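Local coordinates for protein aldose-aldose oxidoreductase (Caulobacter crescentus, PDB 5A04) that probably couples the oxidation of one aldose to the reduction of another, using a bound NADP(H) cofactor in a Rossmann-fold domain, at residues Tyr17-Ile22 against Val77-Thr81; Lys98-Lys104 against Arg125-Tyr131. All coordinates share one frame; numbering follows the deposited sequence.

Contact 1 (Tyr17-Ile22 against Val77-Thr81); sequences YATRII and VYVIT. With NDP (NADPH dihydro-nicotinamide-adenine-dinucleotide phosphate), chain G.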
loop_
_atom_site.group_PDB
_atom_site.type_symbol
_atom_site.label_atom_id
_atom_site.label_comp_id
_atom_site.label_asym_id
_atom_site.label_seq_id
_atom_site.Cartn_x
_atom_site.Cartn_y
_atom_site.Cartn_z
ATOM N N TYR A 17 -24.239 15.268 0.284
ATOM C CA TYR A 17 -24.497 13.858 0.000
ATOM C C TYR A 17 -25.993 13.587 -0.094
ATOM O O TYR A 17 -26.460 12.877 -1.000
ATOM C CB TYR A 17 -23.857 12.967 1.070
ATOM C CG TYR A 17 -23.813 11.506 0.677
ATOM C CD1 TYR A 17 -23.098 11.094 -0.441
ATOM C CD2 TYR A 17 -24.469 10.542 1.432
ATOM C CE1 TYR A 17 -23.030 9.747 -0.791
ATOM C CE2 TYR A 17 -24.418 9.196 1.087
ATOM C CZ TYR A 17 -23.698 8.812 -0.031
ATOM O OH TYR A 17 -23.653 7.488 -0.374
ATOM N N ALA A 18 -26.748 14.177 0.826
ATOM C CA ALA A 18 -28.202 14.006 0.829
ATOM C C ALA A 18 -28.820 14.482 -0.483
ATOM O O ALA A 18 -29.580 13.749 -1.103
ATOM C CB ALA A 18 -28.838 14.761 1.992
ATOM N N THR A 19 -28.483 15.702 -0.904
ATOM C CA THR A 19 -29.216 16.329 -2.013
ATOM C C THR A 19 -28.664 15.995 -3.395
ATOM O O THR A 19 -29.431 15.837 -4.349
ATOM C CB THR A 19 -29.262 17.877 -1.860
ATOM O OG1 THR A 19 -27.936 18.412 -1.816
ATOM C CG2 THR A 19 -29.997 18.264 -0.583
ATOM N N ARG A 20 -27.345 15.897 -3.517
ATOM C CA ARG A 20 -26.717 15.619 -4.808
ATOM C C ARG A 20 -26.650 14.135 -5.123
ATOM O O ARG A 20 -26.756 13.742 -6.284
ATOM C CB ARG A 20 -25.304 16.202 -4.867
ATOM C CG ARG A 20 -25.231 17.653 -5.323
ATOM C CD ARG A 20 -25.920 18.613 -4.363
ATOM N NE ARG A 20 -25.581 20.002 -4.678
ATOM C CZ ARG A 20 -26.075 21.058 -4.040
ATOM N NH1 ARG A 20 -26.936 20.888 -3.046
ATOM N NH2 ARG A 20 -25.708 22.284 -4.396
ATOM N N ILE A 21 -26.472 13.305 -4.096
ATOM C CA ILE A 21 -26.207 11.896 -4.341
ATOM C C ILE A 21 -27.391 10.992 -3.979
ATOM O O ILE A 21 -27.872 10.226 -4.812
ATOM C CB ILE A 21 -24.952 11.435 -3.582
ATOM C CG1 ILE A 21 -23.790 12.400 -3.838
ATOM C CG2 ILE A 21 -24.589 10.021 -3.994
ATOM C CD1 ILE A 21 -23.379 12.492 -5.328
ATOM N N ILE A 22 -27.871 11.062 -2.741
ATOM C CA ILE A 22 -28.912 10.129 -2.310
ATOM C C ILE A 22 -30.312 10.439 -2.881
ATOM O O ILE A 22 -30.966 9.564 -3.460
ATOM C CB ILE A 22 -29.004 10.082 -0.766
ATOM C CG1 ILE A 22 -27.713 9.494 -0.165
ATOM C CG2 ILE A 22 -30.216 9.254 -0.319
ATOM C CD1 ILE A 22 -27.348 8.086 -0.663
ATOM N N VAL A 77 -35.681 6.959 9.016
ATOM C CA VAL A 77 -34.972 8.231 8.982
ATOM C C VAL A 77 -33.527 7.973 8.546
ATOM O O VAL A 77 -32.847 7.104 9.111
ATOM C CB VAL A 77 -34.977 8.933 10.353
ATOM C CG1 VAL A 77 -34.143 10.207 10.302
ATOM C CG2 VAL A 77 -36.412 9.227 10.813
ATOM N N TYR A 78 -33.069 8.721 7.550
ATOM C CA TYR A 78 -31.706 8.592 7.051
ATOM C C TYR A 78 -30.946 9.821 7.532
ATOM O O TYR A 78 -31.197 10.937 7.085
ATOM C CB TYR A 78 -31.717 8.464 5.517
ATOM C CG TYR A 78 -30.415 8.067 4.835
ATOM C CD1 TYR A 78 -29.201 8.066 5.517
ATOM C CD2 TYR A 78 -30.413 7.699 3.487
ATOM C CE1 TYR A 78 -28.021 7.720 4.873
ATOM C CE2 TYR A 78 -29.240 7.350 2.832
ATOM C CZ TYR A 78 -28.049 7.359 3.531
ATOM O OH TYR A 78 -26.886 7.011 2.885
ATOM N N VAL A 79 -30.045 9.603 8.485
ATOM C CA VAL A 79 -29.262 10.673 9.082
ATOM C C VAL A 79 -27.983 10.949 8.290
ATOM O O VAL A 79 -27.100 10.088 8.206
ATOM C CB VAL A 79 -28.897 10.320 10.535
ATOM C CG1 VAL A 79 -28.026 11.422 11.143
ATOM C CG2 VAL A 79 -30.175 10.098 11.359
ATOM N N ILE A 80 -27.899 12.151 7.711
ATOM C CA ILE A 80 -26.807 12.518 6.812
ATOM C C ILE A 80 -26.231 13.870 7.258
ATOM O O ILE A 80 -26.105 14.829 6.484
ATOM C CB ILE A 80 -27.288 12.556 5.324
ATOM C CG1 ILE A 80 -28.197 11.350 5.036
ATOM C CG2 ILE A 80 -26.098 12.558 4.370
ATOM C CD1 ILE A 80 -28.615 11.169 3.544
ATOM N N THR A 81 -25.847 13.912 8.528
ATOM C CA THR A 81 -25.316 15.114 9.169
ATOM C C THR A 81 -23.819 14.974 9.442
ATOM O O THR A 81 -23.271 13.901 9.252
ATOM C CB THR A 81 -26.023 15.344 10.504
ATOM O OG1 THR A 81 -25.709 14.239 11.362
ATOM C CG2 THR A 81 -27.539 15.409 10.295
HETATM P PA NDP G . -22.501 18.640 4.145
HETATM O O1A NDP G . -21.765 19.624 4.986
HETATM O O2A NDP G . -22.469 18.796 2.650
HETATM O O5B NDP G . -24.078 18.559 4.606
HETATM C C5B NDP G . -24.141 18.422 5.997
HETATM C C4B NDP G . -25.571 18.836 6.372
HETATM O O4B NDP G . -25.873 18.458 7.717
HETATM C C3B NDP G . -25.706 20.375 6.293
HETATM O O3B NDP G . -26.026 20.791 5.003
HETATM C C2B NDP G . -26.938 20.596 7.179
HETATM O O2B NDP G . -28.056 20.328 6.561
HETATM C C1B NDP G . -26.750 19.433 8.245
HETATM N N9A NDP G . -26.234 19.926 9.525
HETATM C C8A NDP G . -26.857 19.841 10.766
HETATM N N7A NDP G . -26.142 20.411 11.755
HETATM C C5A NDP G . -24.993 20.893 11.120
HETATM C C6A NDP G . -23.863 21.577 11.605
HETATM N N6A NDP G . -23.761 21.886 12.943
HETATM N N1A NDP G . -22.843 21.953 10.774
HETATM C C2A NDP G . -23.018 21.606 9.444
HETATM N N3A NDP G . -24.022 20.957 8.844
HETATM C C4A NDP G . -25.027 20.605 9.720
HETATM O O3 NDP G . -21.762 17.226 4.601
HETATM P PN NDP G . -21.914 15.965 3.583
HETATM O O1N NDP G . -23.300 15.734 3.138
HETATM O O2N NDP G . -20.692 15.759 2.715
HETATM O O5D NDP G . -21.624 14.674 4.742
HETATM C C5D NDP G . -22.656 14.530 5.679
HETATM C C4D NDP G . -22.568 13.080 6.231
HETATM O O4D NDP G . -22.610 12.154 5.101
HETATM C C3D NDP G . -21.192 12.812 6.948
HETATM O O3D NDP G . -21.384 11.894 8.040
HETATM C C2D NDP G . -20.357 12.134 5.871
HETATM O O2D NDP G . -19.422 11.217 6.413
HETATM C C1D NDP G . -21.470 11.325 5.117
HETATM N N1N NDP G . -21.091 11.125 3.716
HETATM C C2N NDP G . -21.108 9.851 3.169
HETATM C C3N NDP G . -20.777 9.686 1.855
HETATM C C7N NDP G . -20.789 8.344 1.275
HETATM O O7N NDP G . -20.339 8.112 0.137
HETATM N N7N NDP G . -21.329 7.294 2.012
HETATM C C4N NDP G . -20.395 10.825 0.975
HETATM C C5N NDP G . -20.367 12.126 1.660
HETATM C C6N NDP G . -20.707 12.243 2.942
HETATM P P2B NDP G . -29.401 21.369 6.841
HETATM O O1X NDP G . -29.464 21.336 8.351
HETATM O O2X NDP G . -28.870 22.623 6.219
HETATM O O3X NDP G . -30.525 20.651 6.098
#

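Contact 2 (Lys98-Lys104 against Arg125-Tyr131); sequences KHVMCEK and RKLMIGY. With NDP (NADPH dihydro-nicotinamide-adenine-dinucleotide phosphate), chain G; BGC (beta-D-glucopyranose), chain H.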
loop_
_atom_site.group_PDB
_atom_site.type_symbol
_atom_site.label_atom_id
_atom_site.label_comp_id
_atom_site.label_asym_id
_atom_site.label_seq_id
_atom_site.Cartn_x
_atom_site.Cartn_y
_atom_site.Cartn_z
ATOM N N LYS A 98 -38.955 5.150 14.527
ATOM C CA LYS A 98 -38.480 4.951 13.150
ATOM C C LYS A 98 -37.237 4.060 13.075
ATOM O O LYS A 98 -36.376 4.088 13.963
ATOM C CB LYS A 98 -38.170 6.295 12.484
ATOM C CG LYS A 98 -39.275 7.362 12.629
ATOM C CD LYS A 98 -40.631 6.851 12.147
ATOM C CE LYS A 98 -41.649 7.979 12.137
ATOM N NZ LYS A 98 -43.018 7.477 11.790
ATOM N N HIS A 99 -37.158 3.268 12.005
ATOM C CA HIS A 99 -35.929 2.574 11.651
ATOM C C HIS A 99 -34.926 3.620 11.208
ATOM O O HIS A 99 -35.311 4.716 10.834
ATOM C CB HIS A 99 -36.181 1.565 10.537
ATOM C CG HIS A 99 -37.245 0.563 10.870
ATOM N ND1 HIS A 99 -36.978 -0.597 11.562
ATOM C CD2 HIS A 99 -38.569 0.542 10.591
ATOM C CE1 HIS A 99 -38.093 -1.296 11.692
ATOM N NE2 HIS A 99 -39.075 -0.626 11.112
ATOM N N VAL A 100 -33.635 3.296 11.247
ATOM C CA VAL A 100 -32.623 4.312 10.969
ATOM C C VAL A 100 -31.563 3.817 9.994
ATOM O O VAL A 100 -31.014 2.741 10.172
ATOM C CB VAL A 100 -31.914 4.759 12.263
ATOM C CG1 VAL A 100 -30.778 5.737 11.937
ATOM C CG2 VAL A 100 -32.913 5.406 13.206
ATOM N N MET A 101 -31.318 4.613 8.959
ATOM C CA MET A 101 -30.116 4.522 8.146
ATOM C C MET A 101 -29.208 5.653 8.610
ATOM O O MET A 101 -29.617 6.810 8.640
ATOM C CB MET A 101 -30.440 4.661 6.649
ATOM C CG MET A 101 -29.231 4.546 5.749
ATOM S SD MET A 101 -28.863 2.839 5.311
ATOM C CE MET A 101 -30.162 2.540 4.101
ATOM N N CYS A 102 -27.985 5.322 8.999
ATOM C CA CYS A 102 -27.054 6.341 9.479
ATOM C C CYS A 102 -25.789 6.340 8.624
ATOM O O CYS A 102 -25.222 5.285 8.356
ATOM C CB CYS A 102 -26.694 6.090 10.947
ATOM S SG CYS A 102 -25.671 7.414 11.638
ATOM N N GLU A 103 -25.341 7.512 8.196
ATOM C CA GLU A 103 -24.127 7.569 7.391
ATOM C C GLU A 103 -22.891 7.165 8.192
ATOM O O GLU A 103 -22.897 7.202 9.414
ATOM C CB GLU A 103 -23.931 8.971 6.796
ATOM C CG GLU A 103 -24.363 9.032 5.331
ATOM C CD GLU A 103 -23.792 7.879 4.542
ATOM O OE1 GLU A 103 -22.562 7.662 4.626
ATOM O OE2 GLU A 103 -24.567 7.165 3.869
ATOM N N LYS A 104 -21.841 6.764 7.484
ATOM C CA LYS A 104 -20.537 6.552 8.097
ATOM C C LYS A 104 -19.833 7.884 8.305
ATOM O O LYS A 104 -20.192 8.881 7.683
ATOM C CB LYS A 104 -19.663 5.620 7.240
ATOM C CG LYS A 104 -19.746 5.814 5.703
ATOM C CD LYS A 104 -19.317 7.202 5.200
ATOM C CE LYS A 104 -17.879 7.563 5.557
ATOM N NZ LYS A 104 -17.557 8.955 5.105
ATOM N N ARG A 125 -36.457 -1.278 16.536
ATOM C CA ARG A 125 -36.307 -0.784 15.167
ATOM C C ARG A 125 -34.931 -1.149 14.622
ATOM O O ARG A 125 -33.981 -1.356 15.377
ATOM C CB ARG A 125 -36.524 0.732 15.112
ATOM C CG ARG A 125 -37.959 1.175 15.459
ATOM C CD ARG A 125 -38.972 0.577 14.481
ATOM N NE ARG A 125 -40.342 1.001 14.774
ATOM C CZ ARG A 125 -41.225 0.275 15.453
ATOM N NH1 ARG A 125 -40.894 -0.925 15.909
ATOM N NH2 ARG A 125 -42.445 0.748 15.672
ATOM N N LYS A 126 -34.824 -1.233 13.303
ATOM C CA LYS A 126 -33.572 -1.640 12.686
ATOM C C LYS A 126 -32.635 -0.459 12.479
ATOM O O LYS A 126 -33.073 0.691 12.346
ATOM C CB LYS A 126 -33.854 -2.345 11.359
ATOM C CG LYS A 126 -34.557 -3.674 11.572
ATOM C CD LYS A 126 -34.796 -4.415 10.269
ATOM C CE LYS A 126 -35.696 -5.625 10.510
ATOM N NZ LYS A 126 -35.103 -6.544 11.520
ATOM N N LEU A 127 -31.343 -0.762 12.463
ATOM C CA LEU A 127 -30.291 0.237 12.295
ATOM C C LEU A 127 -29.308 -0.253 11.247
ATOM O O LEU A 127 -28.791 -1.368 11.347
ATOM C CB LEU A 127 -29.569 0.488 13.625
ATOM C CG LEU A 127 -28.337 1.397 13.648
ATOM C CD1 LEU A 127 -28.650 2.810 13.118
ATOM C CD2 LEU A 127 -27.781 1.453 15.094
ATOM N N MET A 128 -29.068 0.566 10.231
ATOM C CA MET A 128 -28.140 0.211 9.172
ATOM C C MET A 128 -27.192 1.376 8.932
ATOM O O MET A 128 -27.606 2.533 8.997
ATOM C CB MET A 128 -28.901 -0.136 7.886
ATOM C CG MET A 128 -27.991 -0.522 6.743
ATOM S SD MET A 128 -28.982 -0.934 5.283
ATOM C CE MET A 128 -27.746 -0.806 3.992
ATOM N N ILE A 129 -25.920 1.070 8.686
ATOM C CA ILE A 129 -24.922 2.089 8.385
ATOM C C ILE A 129 -24.692 2.148 6.868
ATOM O O ILE A 129 -24.714 1.122 6.187
ATOM C CB ILE A 129 -23.592 1.801 9.118
ATOM C CG1 ILE A 129 -23.866 1.543 10.606
ATOM C CG2 ILE A 129 -22.573 2.933 8.900
ATOM C CD1 ILE A 129 -24.576 2.685 11.337
ATOM N N GLY A 130 -24.448 3.345 6.358
ATOM C CA GLY A 130 -24.396 3.566 4.921
ATOM C C GLY A 130 -23.110 3.127 4.246
ATOM O O GLY A 130 -22.432 3.938 3.610
ATOM N N TYR A 131 -22.777 1.846 4.358
ATOM C CA TYR A 131 -21.619 1.308 3.642
ATOM C C TYR A 131 -22.029 0.849 2.239
ATOM O O TYR A 131 -22.132 -0.348 1.957
ATOM C CB TYR A 131 -20.981 0.158 4.431
ATOM C CG TYR A 131 -20.301 0.586 5.737
ATOM C CD1 TYR A 131 -19.212 1.455 5.731
ATOM C CD2 TYR A 131 -20.733 0.089 6.962
ATOM C CE1 TYR A 131 -18.578 1.835 6.927
ATOM C CE2 TYR A 131 -20.095 0.459 8.159
ATOM C CZ TYR A 131 -19.025 1.324 8.123
ATOM O OH TYR A 131 -18.394 1.680 9.289
HETATM P PA NDP G . -22.501 18.640 4.145
HETATM O O1A NDP G . -21.765 19.624 4.986
HETATM O O2A NDP G . -22.469 18.796 2.650
HETATM O O5B NDP G . -24.078 18.559 4.606
HETATM C C5B NDP G . -24.141 18.422 5.997
HETATM C C4B NDP G . -25.571 18.836 6.372
HETATM O O4B NDP G . -25.873 18.458 7.717
HETATM C C3B NDP G . -25.706 20.375 6.293
HETATM O O3B NDP G . -26.026 20.791 5.003
HETATM C C2B NDP G . -26.938 20.596 7.179
HETATM O O2B NDP G . -28.056 20.328 6.561
HETATM C C1B NDP G . -26.750 19.433 8.245
HETATM N N9A NDP G . -26.234 19.926 9.525
HETATM C C8A NDP G . -26.857 19.841 10.766
HETATM N N7A NDP G . -26.142 20.411 11.755
HETATM C C5A NDP G . -24.993 20.893 11.120
HETATM C C6A NDP G . -23.863 21.577 11.605
HETATM N N6A NDP G . -23.761 21.886 12.943
HETATM N N1A NDP G . -22.843 21.953 10.774
HETATM C C2A NDP G . -23.018 21.606 9.444
HETATM N N3A NDP G . -24.022 20.957 8.844
HETATM C C4A NDP G . -25.027 20.605 9.720
HETATM O O3 NDP G . -21.762 17.226 4.601
HETATM P PN NDP G . -21.914 15.965 3.583
HETATM O O1N NDP G . -23.300 15.734 3.138
HETATM O O2N NDP G . -20.692 15.759 2.715
HETATM O O5D NDP G . -21.624 14.674 4.742
HETATM C C5D NDP G . -22.656 14.530 5.679
HETATM C C4D NDP G . -22.568 13.080 6.231
HETATM O O4D NDP G . -22.610 12.154 5.101
HETATM C C3D NDP G . -21.192 12.812 6.948
HETATM O O3D NDP G . -21.384 11.894 8.040
HETATM C C2D NDP G . -20.357 12.134 5.871
HETATM O O2D NDP G . -19.422 11.217 6.413
HETATM C C1D NDP G . -21.470 11.325 5.117
HETATM N N1N NDP G . -21.091 11.125 3.716
HETATM C C2N NDP G . -21.108 9.851 3.169
HETATM C C3N NDP G . -20.777 9.686 1.855
HETATM C C7N NDP G . -20.789 8.344 1.275
HETATM O O7N NDP G . -20.339 8.112 0.137
HETATM N N7N NDP G . -21.329 7.294 2.012
HETATM C C4N NDP G . -20.395 10.825 0.975
HETATM C C5N NDP G . -20.367 12.126 1.660
HETATM C C6N NDP G . -20.707 12.243 2.942
HETATM P P2B NDP G . -29.401 21.369 6.841
HETATM O O1X NDP G . -29.464 21.336 8.351
HETATM O O2X NDP G . -28.870 22.623 6.219
HETATM O O3X NDP G . -30.525 20.651 6.098
HETATM C C2 BGC H . -16.658 10.981 2.304
HETATM C C3 BGC H . -16.435 12.114 1.293
HETATM C C4 BGC H . -15.698 11.598 0.093
HETATM C C5 BGC H . -16.374 10.363 -0.481
HETATM C C6 BGC H . -15.458 9.739 -1.567
HETATM C C1 BGC H . -17.368 9.925 1.582
HETATM O O1 BGC H . -17.741 8.887 2.488
HETATM O O2 BGC H . -17.421 11.482 3.395
HETATM O O3 BGC H . -15.686 13.122 1.954
HETATM O O4 BGC H . -15.632 12.615 -0.896
HETATM O O5 BGC H . -16.572 9.391 0.521
HETATM O O6 BGC H . -16.146 8.691 -2.262
#

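Contact 1 (Tyr17-Ile22 against Val77-Thr81)
Residues 17-22 of helix 16-22 pack against the end of strand 76-79 and the residues that follow it, Ala18 and Ile80 making the nearest backbone approach with 6.3 Å between their CA atoms. No hydrogen bond crosses between the two segments; the interface is closed mainly by side chains. Ile80 reaches the helix with both branches: its CD1 lies 3.9 Å from Ala18 CB, while its CG2 sits in the plane of the Tyr17 ring at the edge, 3.9 Å from Tyr17 CD2. The same CD1 also rests over the centre of one face of the Tyr78 ring. Ile22 and Tyr78 approach from opposite directions, and Ile22 CG2 meets the ring obliquely, 3.8 Å from Tyr78 CE2. This is the packing of a Rossmann fold, in which the helix that follows strand 7-12, carrying Ala18 of a GxGxxA-type sequence, leans on strand 76-79, next to 7-12 in the parallel sheet, beside the bound cofactor. Tyr17 N, near the helix start, donates to NADPH O1N at 3.0 Å in a fairly straight bond (164°). With CG anti to the backbone N (chi1 -167°), the Tyr17 ring is carried under the nicotinamide, whose C3N stands 3.4 Å above the ring plane, over its centre. The buried Tyr78 hydroxyl, its OH 3.7 Å from Ile22 CD1, has polar partners in Glu103 and Gln296.

Contact 2 (Lys98-Lys104 against Arg125-Tyr131)
His99 and Arg125 cross at about a right angle, and the aliphatic part of the arginine lies over the imidazole: Arg125 CD stands 3.6 Å from the ring centroid of His99, a CH-pi contact 14° off the normal. The ring's edge is used too, since Lys126 N donates to His99 ND1 at 2.8 Å in an almost straight bond (176°), tilted a little from the ring plane. These two contacts hold the imidazole from a face and an edge and restrict its rotation. Farther along, Met101 and Met128 run side by side, with Met101 SD 3.8 Å from Met128 CG; Met101 bends at chi2 and chi3 whereas Met128 is extended, and Leu300 of helix 292-306 touches both. Strands 99-102 and 127-129 are parallel neighbours joined by helix 110-123, a beta-alpha-beta unit of the Rossmann domain, and are tied by backbone bonds such as Met128 N to Val100 O. On the face away from the methionines, Val100 CG1 lies 3.8 Å from Leu127 CD1, and Cys102 CB faces Ile129 CD1. Toward the cofactor, Glu103 OE1 accepts from the carboxamide N7N of NADPH at 2.9 Å, while Glu103 OE2 is hydrogen-bonded to Tyr78 OH. Lys104 passes its CB by the Tyr131 ring, 3.9 Å from Tyr131 CE1, then bends twice to bring NZ within 2.6 Å of glucose O1; Asp185 O also accepts from this amine.

Overall arrangement
Both contacts are largely buried in the Rossmann domain and meet through adjacent strands of its parallel sheet, 76-79 and 99-102, with Val79 N probably bonded to Met101 O. Their chemistry differs with position. Contact 1 sets a helix against a strand end by mostly apolar packing without a hydrogen bond between its segments, whereas contact 2 pairs two strands by backbone bonds and buries three times the area, its partly exposed His99, Arg125 and Lys126 lying at the far end from the cofactor. The Tyr78-Glu103 bond links the two. Both reach NADPH, contact 1 by the Tyr17 amide on the pyrophosphate and by its ring under the nicotinamide, contact 2 by hydrogen bonds to the carboxamide and ribose, with Lys104 extending to glucose.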